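Local structure of erythrocyte binding antigen 140 (Plasmodium falciparum, 4GF2) at residues 416-419 / 420-424; 431-435 / 436-440. The protein probably binds a receptor on the host red cell surface, with glycophorin C and its sialic acid the likely target, through the paired Duffy binding-like domains of this extracellular piece. The protein carries 3 engineered substitutions. All coordinates share one frame; numbering follows the deposited sequence.

Contact 1. Residues 416-419 / 420-424; sequences YGKK and MEENL
K418 and E422 meet one helical turn apart, their side chains running at a slant to each other. The touch is made by CD of K418, 4.0 Å from OE2 of E422. The lysine ammonium does not close on the carboxylate: NZ of K418 stays 4.6 Å from OE2 of E422. Any attraction between the opposite charges is probably long-range; no salt bridge forms. E422 has CG beside its own backbone N (chi1 -65°), which lays the start of the side chain back over the preceding turn. Its CG comes to 3.3 Å from O of K418. K419 flanks the same carboxylate at its OE1, again without charged atoms in contact.

These residues belong to helix 415-427 of a Duffy binding domain, a largely helical fold. Its regular i to i+4 bonds join the two segments. The straightest runs from N of E422 to O of K418, at 2.8 Å and 166°. N423 turns its amide back toward K419, with CG 3.1 Å from O of K419. That oxygen already takes the backbone N-H of N423, which approaches from above the carbonyl plane.

Across the helix from K418 and E422, M420 is buried. It sends CG anti to its backbone N (chi1 -164°), away from the preceding turn, and its side chain packs on H367 and L368 of helix 361-382 and on I405 and I406 of helix 388-407. E421 is partly exposed, its OE1 in a salt bridge to K413.

Contact 2. Residues 431-435 / 436-440; sequences KKRNE and ESLKI
L438 lays its CD2 methyl over one face of the R433 guanidinium, toward the rim of the group. The methyl is 3.7 Å from NH2 of R433, and the two side chains meet obliquely. The other methyl, CD1, sits 3.4 Å from O of R433. One leucine thus touches both the flat end and the backbone of the arginine. S437, one residue before L438, faces the loop. Its OG lies 3.4 Å from O of K432, a weak hydrogen bond. The hydroxyl is anti to the S437 backbone N (chi1 -178°), which directs it back to the loop, where CD of K432 also packs against it at 3.7 Å. N434 sets its side-chain amide group against CB of S437.

This is the start of helix 435-457, with N434 at the N-cap position. The loop that connects it to helix 415-427 turns into the helix here. The first turn is closed by the backbone bond from N of L438 to O of N434, 3.0 Å long and nearly straight at 166°. The next, from N of K439 to O of E435, measures 2.9 Å.

Further out, R433 is positioned by carbonyl groups of the preceding loop and helix: NH1 bonds O of D430 and O of N428, while NH2 bonds O of N425. These bonds help to fix the rotation of the guanidinium, one face of which the leucine methyl covers, and they tie the loop back to the end of helix 415-427. NE of R433 bonds a glycerol, probably from the crystallisation liquor. The bend at chi3 (64°) turns the end of the arginine out of line with its aliphatic chain.

In the fold
Contact 1 lies within helix 415-427, and contact 2 covers the loop end and first turn of helix 435-457, the next helix in the chain. Their centres are 15 Å apart. Their nearest atoms stay about 6 Å apart, so they do not touch directly. Each is tied to the other's helix. R433 of contact 2 reaches N425, just beyond contact 1. L424 of contact 1 packs on F441, R442 and W445, further along helix 435-457 than contact 2. Both contacts fall in the second Duffy binding domain. Bound glycerol, probably from the crystallisation liquor, lies about 3 Å from the R433 side chain and about 5 Å from that of E422.

Contact 1. Residues 416-419 / 420-424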
loop_
_atom_site.group_PDB
_atom_site.type_symbol
_atom_site.label_atom_id
_atom_site.label_comp_id
_atom_site.label_asym_id
_atom_site.label_seq_id
_atom_site.Cartn_x
_atom_site.Cartn_y
_atom_site.Cartn_z
ATOM N N TYR A 416 9.129 -12.547 16.657
ATOM C CA TYR A 416 8.261 -11.655 15.891
ATOM C C TYR A 416 8.983 -10.405 15.414
ATOM O O TYR A 416 8.741 -9.927 14.304
ATOM C CB TYR A 416 7.016 -11.296 16.696
ATOM C CG TYR A 416 6.160 -12.500 16.979
ATOM C CD1 TYR A 416 5.284 -12.995 16.024
ATOM C CD2 TYR A 416 6.245 -13.159 18.196
ATOM C CE1 TYR A 416 4.503 -14.111 16.285
ATOM C CE2 TYR A 416 5.478 -14.265 18.461
ATOM C CZ TYR A 416 4.611 -14.742 17.506
ATOM O OH TYR A 416 3.848 -15.846 17.794
ATOM N N GLY A 417 9.880 -9.885 16.242
ATOM C CA GLY A 417 10.743 -8.795 15.824
ATOM C C GLY A 417 11.555 -9.168 14.593
ATOM O O GLY A 417 11.544 -8.451 13.597
ATOM N N LYS A 418 12.252 -10.300 14.663
ATOM C CA LYS A 418 13.080 -10.775 13.556
ATOM C C LYS A 418 12.302 -10.854 12.253
ATOM O O LYS A 418 12.767 -10.391 11.211
ATOM C CB LYS A 418 13.650 -12.158 13.862
ATOM C CG LYS A 418 15.047 -12.166 14.439
ATOM C CD LYS A 418 16.006 -12.912 13.519
ATOM C CE LYS A 418 17.180 -13.500 14.286
ATOM N NZ LYS A 418 18.124 -14.228 13.392
ATOM N N LYS A 419 11.123 -11.457 12.308
ATOM C CA LYS A 419 10.307 -11.606 11.110
ATOM C C LYS A 419 9.854 -10.256 10.572
ATOM O O LYS A 419 9.667 -10.094 9.369
ATOM C CB LYS A 419 9.109 -12.516 11.377
ATOM C CG LYS A 419 9.527 -13.963 11.526
ATOM C CD LYS A 419 8.371 -14.917 11.353
ATOM C CE LYS A 419 8.852 -16.358 11.347
ATOM N NZ LYS A 419 9.864 -16.622 10.288
ATOM N N MET A 420 9.693 -9.288 11.465
ATOM C CA MET A 420 9.340 -7.943 11.051
ATOM C C MET A 420 10.486 -7.364 10.226
ATOM O O MET A 420 10.274 -6.773 9.164
ATOM C CB MET A 420 9.060 -7.071 12.275
ATOM C CG MET A 420 8.321 -5.790 11.962
ATOM S SD MET A 420 6.724 -6.105 11.190
ATOM C CE MET A 420 6.219 -4.443 10.757
ATOM N N GLU A 421 11.705 -7.556 10.715
ATOM C CA GLU A 421 12.895 -7.048 10.051
ATOM C C GLU A 421 13.107 -7.733 8.708
ATOM O O GLU A 421 13.350 -7.081 7.691
ATOM C CB GLU A 421 14.118 -7.279 10.938
ATOM C CG GLU A 421 15.426 -6.846 10.319
ATOM C CD GLU A 421 16.618 -7.232 11.168
ATOM O OE1 GLU A 421 16.409 -7.614 12.337
ATOM O OE2 GLU A 421 17.761 -7.156 10.667
ATOM N N GLU A 422 13.020 -9.056 8.713
ATOM C CA GLU A 422 13.272 -9.841 7.515
ATOM C C GLU A 422 12.215 -9.575 6.449
ATOM O O GLU A 422 12.501 -9.617 5.257
ATOM C CB GLU A 422 13.317 -11.326 7.866
ATOM C CG GLU A 422 14.481 -11.694 8.773
ATOM C CD GLU A 422 14.404 -13.126 9.272
ATOM O OE1 GLU A 422 13.286 -13.689 9.284
ATOM O OE2 GLU A 422 15.458 -13.687 9.650
ATOM N N ASN A 423 10.995 -9.282 6.878
ATOM C CA ASN A 423 9.926 -9.036 5.924
ATOM C C ASN A 423 10.026 -7.659 5.286
ATOM O O ASN A 423 9.458 -7.420 4.223
ATOM C CB ASN A 423 8.565 -9.261 6.574
ATOM C CG ASN A 423 8.220 -10.728 6.664
ATOM O OD1 ASN A 423 8.707 -11.529 5.870
ATOM N ND2 ASN A 423 7.390 -11.090 7.623
ATOM N N LEU A 424 10.763 -6.760 5.926
ATOM C CA LEU A 424 11.087 -5.483 5.308
ATOM C C LEU A 424 12.208 -5.678 4.294
ATOM O O LEU A 424 12.241 -5.015 3.255
ATOM C CB LEU A 424 11.501 -4.456 6.355
ATOM C CG LEU A 424 11.853 -3.083 5.784
ATOM C CD1 LEU A 424 10.775 -2.604 4.824
ATOM C CD2 LEU A 424 12.036 -2.088 6.911
#

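Contact 2. Residues 431-435 / 436-440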
loop_
_atom_site.group_PDB
_atom_site.type_symbol
_atom_site.label_atom_id
_atom_site.label_comp_id
_atom_site.label_asym_id
_atom_site.label_seq_id
_atom_site.Cartn_x
_atom_site.Cartn_y
_atom_site.Cartn_z
ATOM N N LYS A 431 18.909 -6.675 -5.563
ATOM C CA LYS A 431 19.564 -7.980 -5.574
ATOM C C LYS A 431 20.895 -8.000 -4.819
ATOM O O LYS A 431 21.506 -9.058 -4.660
ATOM C CB LYS A 431 19.755 -8.466 -7.013
ATOM C CG LYS A 431 18.454 -8.909 -7.661
ATOM C CD LYS A 431 18.665 -9.405 -9.075
ATOM C CE LYS A 431 17.394 -10.019 -9.639
ATOM N NZ LYS A 431 16.246 -9.071 -9.618
ATOM N N LYS A 432 21.345 -6.838 -4.358
ATOM C CA LYS A 432 22.483 -6.785 -3.450
ATOM C C LYS A 432 21.940 -6.951 -2.041
ATOM O O LYS A 432 21.180 -6.110 -1.560
ATOM C CB LYS A 432 23.234 -5.462 -3.581
ATOM C CG LYS A 432 24.680 -5.538 -3.117
ATOM C CD LYS A 432 25.239 -4.172 -2.767
ATOM C CE LYS A 432 26.744 -4.229 -2.553
ATOM N NZ LYS A 432 27.319 -2.902 -2.203
ATOM N N ARG A 433 22.321 -8.038 -1.376
ATOM C CA ARG A 433 21.644 -8.425 -0.146
ATOM C C ARG A 433 22.585 -8.767 1.004
ATOM O O ARG A 433 22.250 -9.574 1.871
ATOM C CB ARG A 433 20.691 -9.585 -0.440
ATOM C CG ARG A 433 19.827 -9.321 -1.665
ATOM C CD ARG A 433 18.587 -10.188 -1.707
ATOM N NE ARG A 433 17.677 -9.925 -0.594
ATOM C CZ ARG A 433 16.896 -8.852 -0.489
ATOM N NH1 ARG A 433 16.914 -7.907 -1.417
ATOM N NH2 ARG A 433 16.099 -8.718 0.558
ATOM N N ASN A 434 23.752 -8.133 1.022
ATOM C CA ASN A 434 24.652 -8.238 2.164
ATOM C C ASN A 434 24.137 -7.418 3.348
ATOM O O ASN A 434 23.335 -6.497 3.176
ATOM C CB ASN A 434 26.064 -7.792 1.780
ATOM C CG ASN A 434 26.091 -6.419 1.137
ATOM O OD1 ASN A 434 25.810 -6.274 -0.053
ATOM N ND2 ASN A 434 26.442 -5.406 1.918
ATOM N N GLU A 435 24.602 -7.761 4.547
ATOM C CA GLU A 435 24.131 -7.129 5.778
ATOM C C GLU A 435 23.982 -5.617 5.656
ATOM O O GLU A 435 22.880 -5.087 5.779
ATOM C CB GLU A 435 25.077 -7.438 6.940
ATOM C CG GLU A 435 24.864 -8.794 7.589
ATOM C CD GLU A 435 25.548 -8.901 8.944
ATOM O OE1 GLU A 435 26.475 -9.728 9.084
ATOM O OE2 GLU A 435 25.155 -8.156 9.868
ATOM N N GLU A 436 25.090 -4.926 5.425
ATOM C CA GLU A 436 25.082 -3.467 5.437
ATOM C C GLU A 436 24.129 -2.893 4.394
ATOM O O GLU A 436 23.450 -1.900 4.646
ATOM C CB GLU A 436 26.490 -2.912 5.225
ATOM C CG GLU A 436 26.541 -1.395 5.229
ATOM C CD GLU A 436 27.933 -0.858 5.475
ATOM O OE1 GLU A 436 28.889 -1.368 4.852
ATOM O OE2 GLU A 436 28.070 0.072 6.298
ATOM N N SER A 437 24.077 -3.522 3.227
ATOM C CA SER A 437 23.230 -3.033 2.150
ATOM C C SER A 437 21.767 -3.072 2.573
ATOM O O SER A 437 21.023 -2.117 2.354
ATOM C CB SER A 437 23.442 -3.870 0.890
ATOM O OG SER A 437 22.658 -3.379 -0.180
ATOM N N LEU A 438 21.358 -4.177 3.187
ATOM C CA LEU A 438 19.982 -4.332 3.640
ATOM C C LEU A 438 19.671 -3.402 4.808
ATOM O O LEU A 438 18.559 -2.885 4.920
ATOM C CB LEU A 438 19.716 -5.778 4.051
ATOM C CG LEU A 438 19.812 -6.809 2.926
ATOM C CD1 LEU A 438 19.576 -8.201 3.481
ATOM C CD2 LEU A 438 18.822 -6.496 1.818
ATOM N N LYS A 439 20.654 -3.202 5.681
ATOM C CA LYS A 439 20.489 -2.299 6.811
ATOM C C LYS A 439 20.177 -0.896 6.304
ATOM O O LYS A 439 19.195 -0.280 6.721
ATOM C CB LYS A 439 21.756 -2.269 7.670
ATOM C CG LYS A 439 21.601 -1.482 8.972
ATOM C CD LYS A 439 22.940 -1.181 9.636
ATOM C CE LYS A 439 23.767 -0.215 8.795
ATOM N NZ LYS A 439 24.760 0.547 9.608
ATOM N N ILE A 440 21.012 -0.400 5.396
ATOM C CA ILE A 440 20.861 0.953 4.870
ATOM C C ILE A 440 19.464 1.166 4.294
ATOM O O ILE A 440 18.878 2.236 4.451
ATOM C CB ILE A 440 21.918 1.265 3.793
ATOM C CG1 ILE A 440 23.317 1.261 4.409
ATOM C CG2 ILE A 440 21.651 2.620 3.152
ATOM C CD1 ILE A 440 24.432 1.205 3.393
#